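Local coordinates for mandelate racemase/muconate lactonizing protein (Thermobispora bispora, PDB 3VC5), which probably catalyses the magnesium-dependent dehydration of D-glucarate to 5-dehydro-4-deoxy-D-glucarate, as a member of the mandelate racemase/muconate lactonizing enzyme family of the enolase superfamily, at residues V33-P38 / P369-Q374; P39-A44 / Y170-H175. One frame throughout, in Å; residues are numbered along the deposited sequence.

How the contacts relate
Two loops of very different length are closed here, the shorter lying within the longer. Strand 25-36, an outer strand of the N-terminal three-stranded sheet, runs out into 33-38, which meets 369-374 more than 330 residues later; this is contact 1. Directly after it the chain enters 39-44, and contact 2 pairs that segment with 170-175, which leaves barrel strand 161-169. Both therefore tie the N-terminal domain to loops of the C-terminal barrel domain. Their centres lie about 14 Å apart, and they touch: His175 NE2 is 2.8 Å from Asp37 O, a probable hydrogen bond, while Trp370 packs against Leu40 and Pro38 against Lys171.

Contact 1 (V33-P38 / P369-Q374); sequences VAFRDP and PWQDGQ
Across this contact the end of strand 25-36 meets a type I' beta turn from Gln371 to Gln374, the CA atoms nearest each other being those of Asp37 and Gln371, 6.1 Å apart. With the main chains held apart, two glutamine side chains supply the direct hydrogen bonds. The Gln374 amide spans the peptide groups of Arg36: its OE1 takes the Arg36 N-H on a lone pair, in the carbonyl plane, at 2.9 Å, and its NE2 gives a hydrogen to Arg36 O. The same NE2 also donates to Gln371 O, which Gln374 N reaches from the opposite face of the carbonyl plane, so three bonds fix the rotation of the amide and brace the turn. Arg36 O accepts a second bond, from Gln371 NE2 at 3.0 Å.

In the enolase superfamily a capping domain sits over one end of a barrel domain, and this contact joins the two: the strand belongs to the cap, the turn to a loop that precedes strand 388-390. Gln371 bends at chi2 (48°), which turns its amide back toward the strand; NE2 then also grips Asp37 OD1, at 3.0 Å and from above the carboxylate plane. A water links OD1 to Gln371 OE1, and His47 binds the other carboxylate oxygen, OD2.

Stacking and packing complete the interface. The guanidinium of Arg36 lies over the Gln374 amide, the planes 23° apart, with OE1 above its centre. Gln371 CG rests 3.5 Å from Phe35 CE1. Farther along, Pro38 CG meets Trp370 CE3 at 3.9 Å; the indole also donates from NE1 to Tyr167 O and makes edge-to-face contacts with Phe169 and Phe183.

Contact 2 (P39-A44 / Y170-H175); sequences PLLNAA and YKWAGH. With PO4 (phosphate ion), chain B.
Pro39 sits between His175 and Trp172, where 39-44 of the N-terminal capping domain meets the loop that follows barrel strand 161-169, the cap-on-barrel arrangement of the enolase superfamily. Pro39 CB makes a CH-pi contact over one face of the His175 ring, 3.9 Å from its centroid, and also touches Trp172 CE3. Pro39 CG is pressed against the backbone of Gly174. Leu41 meets the same indole through CD2, which lies over one face of the ring toward its rim, while CD1 reaches Tyr170 CB.

Between these side chains the backbones form a single beta bridge, Leu40 with Lys171. Leu41 N donates to Tyr170 O at 2.9 Å in a nearly straight bond (168°); on the other side of the bridge Trp172 N makes a weak, long bond to Pro39 O. A water extends the pairing, giving a hydrogen to Leu41 O and accepting one from Tyr170 N.

A second shell holds the rings. His175 ND1 is hydrogen-bonded to Tyr426 OH, and Phe430 meets Trp172 edge-to-face. Lys171 curls back, bent at chi3 and chi4 (-67° and -63°), bringing NZ to its neighbour Trp172 O at 2.8 Å; Asp181 pairs with the same ammonium group in a salt bridge, and Leu40 CD2 rests against the methylenes.

Beyond the bridge, Asn42 turns to the predicted active site. A phosphate ion, probably from the crystallisation liquor, is bound there also by His47, Lys211, His367 and Arg421, and Asn42 ND2 donates to its O1 at 2.8 Å.

Contact 1 (V33-P38 / P369-Q374)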
loop_
_atom_site.group_PDB
_atom_site.type_symbol
_atom_site.label_atom_id
_atom_site.label_comp_id
_atom_site.label_asym_id
_atom_site.label_seq_id
_atom_site.Cartn_x
_atom_site.Cartn_y
_atom_site.Cartn_z
ATOM N N VAL A 33 30.926 -4.518 5.088
ATOM C CA VAL A 33 31.900 -3.572 4.505
ATOM C C VAL A 33 32.046 -2.394 5.450
ATOM O O VAL A 33 31.141 -2.117 6.285
ATOM C CB VAL A 33 31.446 -3.047 3.111
ATOM C CG1 VAL A 33 31.426 -4.181 2.078
ATOM C CG2 VAL A 33 30.083 -2.327 3.189
ATOM N N ALA A 34 33.186 -1.716 5.359
ATOM C CA ALA A 34 33.379 -0.462 6.103
ATOM C C ALA A 34 33.963 0.550 5.157
ATOM O O ALA A 34 34.752 0.189 4.254
ATOM C CB ALA A 34 34.307 -0.652 7.311
ATOM N N PHE A 35 33.592 1.820 5.345
ATOM C CA PHE A 35 34.136 2.878 4.483
ATOM C C PHE A 35 34.308 4.159 5.308
ATOM O O PHE A 35 33.763 4.262 6.410
ATOM C CB PHE A 35 33.249 3.089 3.250
ATOM C CG PHE A 35 31.780 3.188 3.583
ATOM C CD1 PHE A 35 31.226 4.432 3.939
ATOM C CD2 PHE A 35 30.952 2.058 3.494
ATOM C CE1 PHE A 35 29.835 4.530 4.279
ATOM C CE2 PHE A 35 29.599 2.139 3.801
ATOM C CZ PHE A 35 29.037 3.379 4.186
ATOM N N ARG A 36 35.106 5.103 4.806
ATOM C CA ARG A 36 35.493 6.286 5.573
ATOM C C ARG A 36 34.337 7.255 5.689
ATOM O O ARG A 36 33.553 7.433 4.720
ATOM C CB ARG A 36 36.676 6.986 4.879
ATOM C CG ARG A 36 37.931 6.127 4.890
ATOM C CD ARG A 36 39.097 6.789 4.149
ATOM N NE ARG A 36 38.705 7.254 2.809
ATOM C CZ ARG A 36 38.715 6.504 1.706
ATOM N NH1 ARG A 36 39.118 5.232 1.753
ATOM N NH2 ARG A 36 38.328 7.030 0.545
ATOM N N ASP A 37 34.223 7.892 6.860
ATOM C CA ASP A 37 33.172 8.865 7.104
ATOM C C ASP A 37 33.815 10.023 7.867
ATOM O O ASP A 37 34.590 9.778 8.778
ATOM C CB ASP A 37 32.118 8.229 8.030
ATOM C CG ASP A 37 30.762 8.929 7.965
ATOM O OD1 ASP A 37 30.481 9.634 6.984
ATOM O OD2 ASP A 37 29.948 8.731 8.898
ATOM N N PRO A 38 33.481 11.278 7.516
ATOM C CA PRO A 38 34.034 12.420 8.287
ATOM C C PRO A 38 33.423 12.530 9.689
ATOM O O PRO A 38 32.457 11.812 10.001
ATOM C CB PRO A 38 33.642 13.643 7.432
ATOM C CG PRO A 38 33.281 13.106 6.075
ATOM C CD PRO A 38 32.692 11.732 6.349
ATOM N N PRO A 369 27.302 12.861 -0.472
ATOM C CA PRO A 369 28.537 13.683 -0.645
ATOM C C PRO A 369 29.637 13.309 0.366
ATOM O O PRO A 369 30.832 13.384 0.056
ATOM C CB PRO A 369 28.039 15.102 -0.375
ATOM C CG PRO A 369 26.547 15.042 -0.780
ATOM C CD PRO A 369 26.095 13.699 -0.277
ATOM N N TRP A 370 29.235 12.923 1.583
ATOM C CA TRP A 370 30.167 12.685 2.684
ATOM C C TRP A 370 31.005 11.447 2.446
ATOM O O TRP A 370 32.087 11.298 3.048
ATOM C CB TRP A 370 29.370 12.540 4.013
ATOM C CG TRP A 370 28.668 13.866 4.299
ATOM C CD1 TRP A 370 27.328 14.089 4.355
ATOM C CD2 TRP A 370 29.298 15.149 4.520
ATOM N NE1 TRP A 370 27.074 15.430 4.605
ATOM C CE2 TRP A 370 28.269 16.098 4.692
ATOM C CE3 TRP A 370 30.634 15.586 4.557
ATOM C CZ2 TRP A 370 28.534 17.455 4.946
ATOM C CZ3 TRP A 370 30.892 16.929 4.800
ATOM C CH2 TRP A 370 29.855 17.845 4.984
ATOM N N GLN A 371 30.489 10.540 1.604
ATOM C CA GLN A 371 31.236 9.320 1.305
ATOM C C GLN A 371 32.273 9.563 0.201
ATOM O O GLN A 371 33.059 8.680 -0.114
ATOM C CB GLN A 371 30.283 8.175 0.961
ATOM C CG GLN A 371 30.035 7.263 2.182
ATOM C CD GLN A 371 29.694 8.071 3.430
ATOM O OE1 GLN A 371 28.554 8.568 3.566
ATOM N NE2 GLN A 371 30.674 8.236 4.336
ATOM N N ASP A 372 32.286 10.755 -0.333
ATOM C CA ASP A 372 33.317 11.199 -1.278
ATOM C C ASP A 372 33.712 10.190 -2.353
ATOM O O ASP A 372 34.869 9.978 -2.613
ATOM C CB ASP A 372 34.522 11.693 -0.515
ATOM C CG ASP A 372 35.287 12.787 -1.246
ATOM O OD1 ASP A 372 34.761 13.445 -2.125
ATOM O OD2 ASP A 372 36.440 12.914 -0.944
ATOM N N GLY A 373 32.716 9.615 -2.983
ATOM C CA GLY A 373 32.902 8.762 -4.149
ATOM C C GLY A 373 33.121 7.302 -3.835
ATOM O O GLY A 373 33.149 6.480 -4.761
ATOM N N GLN A 374 33.239 6.945 -2.548
ATOM C CA GLN A 374 33.398 5.512 -2.203
ATOM C C GLN A 374 32.149 4.733 -2.627
ATOM O O GLN A 374 31.025 5.162 -2.354
ATOM C CB GLN A 374 33.613 5.319 -0.694
ATOM C CG GLN A 374 34.891 5.966 -0.145
ATOM C CD GLN A 374 34.934 5.993 1.358
ATOM O OE1 GLN A 374 35.614 5.177 1.994
ATOM N NE2 GLN A 374 34.198 6.927 1.949
HETATM O O HOH W 1 34.520 10.076 3.385
HETATM O O HOH W 2 27.918 9.790 6.079
#

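Contact 2 (P39-A44 / Y170-H175)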
loop_
_atom_site.group_PDB
_atom_site.type_symbol
_atom_site.label_atom_id
_atom_site.label_comp_id
_atom_site.label_asym_id
_atom_site.label_seq_id
_atom_site.Cartn_x
_atom_site.Cartn_y
_atom_site.Cartn_z
ATOM N N PRO A 39 33.971 13.433 10.536
ATOM C CA PRO A 39 33.510 13.598 11.929
ATOM C C PRO A 39 32.263 14.505 11.984
ATOM O O PRO A 39 32.292 15.638 12.493
ATOM C CB PRO A 39 34.727 14.234 12.631
ATOM C CG PRO A 39 35.411 15.003 11.533
ATOM C CD PRO A 39 35.255 14.120 10.296
ATOM N N LEU A 40 31.168 13.973 11.452
ATOM C CA LEU A 40 29.894 14.659 11.405
ATOM C C LEU A 40 29.243 14.625 12.801
ATOM O O LEU A 40 29.070 13.562 13.402
ATOM C CB LEU A 40 29.000 13.979 10.367
ATOM C CG LEU A 40 29.607 13.800 8.979
ATOM C CD1 LEU A 40 28.599 13.095 8.014
ATOM C CD2 LEU A 40 30.103 15.104 8.388
ATOM N N LEU A 41 28.936 15.808 13.334
ATOM C CA LEU A 41 28.391 15.928 14.677
ATOM C C LEU A 41 26.870 15.787 14.657
ATOM O O LEU A 41 26.200 16.173 13.701
ATOM C CB LEU A 41 28.787 17.298 15.256
ATOM C CG LEU A 41 30.296 17.494 15.437
ATOM C CD1 LEU A 41 30.626 18.967 15.566
ATOM C CD2 LEU A 41 30.731 16.781 16.708
ATOM N N ASN A 42 26.308 15.249 15.732
ATOM C CA ASN A 42 24.863 15.139 15.811
ATOM C C ASN A 42 24.473 15.089 17.300
ATOM O O ASN A 42 25.340 15.207 18.182
ATOM C CB ASN A 42 24.366 13.905 15.015
ATOM C CG ASN A 42 24.902 12.606 15.574
ATOM O OD1 ASN A 42 25.299 12.541 16.749
ATOM N ND2 ASN A 42 24.918 11.560 14.749
ATOM N N ALA A 43 23.182 14.946 17.592
ATOM C CA ALA A 43 22.734 14.904 18.980
ATOM C C ALA A 43 23.371 13.771 19.801
ATOM O O ALA A 43 23.476 13.869 21.030
ATOM C CB ALA A 43 21.214 14.789 19.043
ATOM N N ALA A 44 23.720 12.670 19.135
ATOM C CA ALA A 44 24.280 11.489 19.801
ATOM C C ALA A 44 25.809 11.493 19.946
ATOM O O ALA A 44 26.381 10.559 20.485
ATOM C CB ALA A 44 23.807 10.196 19.075
ATOM N N TYR A 170 27.419 20.244 11.190
ATOM C CA TYR A 170 28.578 20.748 11.906
ATOM C C TYR A 170 29.601 19.617 11.958
ATOM O O TYR A 170 29.236 18.445 12.084
ATOM C CB TYR A 170 28.199 21.198 13.312
ATOM C CG TYR A 170 27.234 22.347 13.353
ATOM C CD1 TYR A 170 27.675 23.664 13.148
ATOM C CD2 TYR A 170 25.895 22.143 13.659
ATOM C CE1 TYR A 170 26.797 24.724 13.211
ATOM C CE2 TYR A 170 25.008 23.207 13.739
ATOM C CZ TYR A 170 25.468 24.500 13.518
ATOM O OH TYR A 170 24.594 25.564 13.599
ATOM N N LYS A 171 30.875 19.944 11.760
ATOM C CA LYS A 171 31.906 18.917 11.795
ATOM C C LYS A 171 33.266 19.460 12.167
ATOM O O LYS A 171 33.558 20.636 11.936
ATOM C CB LYS A 171 31.989 18.213 10.434
ATOM C CG LYS A 171 32.448 19.157 9.289
ATOM C CD LYS A 171 32.476 18.453 7.920
ATOM C CE LYS A 171 33.556 17.352 7.842
ATOM N NZ LYS A 171 34.978 17.891 7.989
ATOM N N TRP A 172 34.087 18.606 12.770
ATOM C CA TRP A 172 35.484 18.952 13.009
ATOM C C TRP A 172 36.213 18.925 11.668
ATOM O O TRP A 172 35.668 18.416 10.681
ATOM C CB TRP A 172 36.125 17.974 13.983
ATOM C CG TRP A 172 35.441 17.928 15.308
ATOM C CD1 TRP A 172 34.772 18.957 15.931
ATOM C CD2 TRP A 172 35.386 16.812 16.201
ATOM N NE1 TRP A 172 34.284 18.529 17.154
ATOM C CE2 TRP A 172 34.656 17.221 17.346
ATOM C CE3 TRP A 172 35.881 15.504 16.149
ATOM C CZ2 TRP A 172 34.406 16.364 18.419
ATOM C CZ3 TRP A 172 35.640 14.658 17.226
ATOM C CH2 TRP A 172 34.904 15.093 18.342
ATOM N N ALA A 173 37.442 19.447 11.629
ATOM C CA ALA A 173 38.220 19.470 10.394
ATOM C C ALA A 173 38.607 18.041 9.996
ATOM O O ALA A 173 38.805 17.743 8.810
ATOM C CB ALA A 173 39.456 20.312 10.591
ATOM N N GLY A 174 38.719 17.160 10.990
ATOM C CA GLY A 174 39.095 15.753 10.744
ATOM C C GLY A 174 38.898 14.985 12.032
ATOM O O GLY A 174 38.593 15.591 13.072
ATOM N N HIS A 175 39.070 13.664 11.983
ATOM C CA HIS A 175 39.052 12.849 13.200
ATOM C C HIS A 175 40.331 13.101 13.964
ATOM O O HIS A 175 41.384 13.165 13.348
ATOM C CB HIS A 175 38.943 11.382 12.821
ATOM C CG HIS A 175 37.574 11.024 12.345
ATOM N ND1 HIS A 175 36.515 10.814 13.210
ATOM C CD2 HIS A 175 37.067 10.925 11.092
ATOM C CE1 HIS A 175 35.420 10.568 12.506
ATOM N NE2 HIS A 175 35.724 10.652 11.218
HETATM P P PO4 B . 22.910 10.510 11.225
HETATM O O1 PO4 B . 23.735 11.262 12.197
HETATM O O2 PO4 B . 23.798 10.324 10.013
HETATM O O3 PO4 B . 22.524 9.192 11.753
HETATM O O4 PO4 B . 21.737 11.294 10.926
HETATM O O HOH W 3 25.651 18.848 12.762
#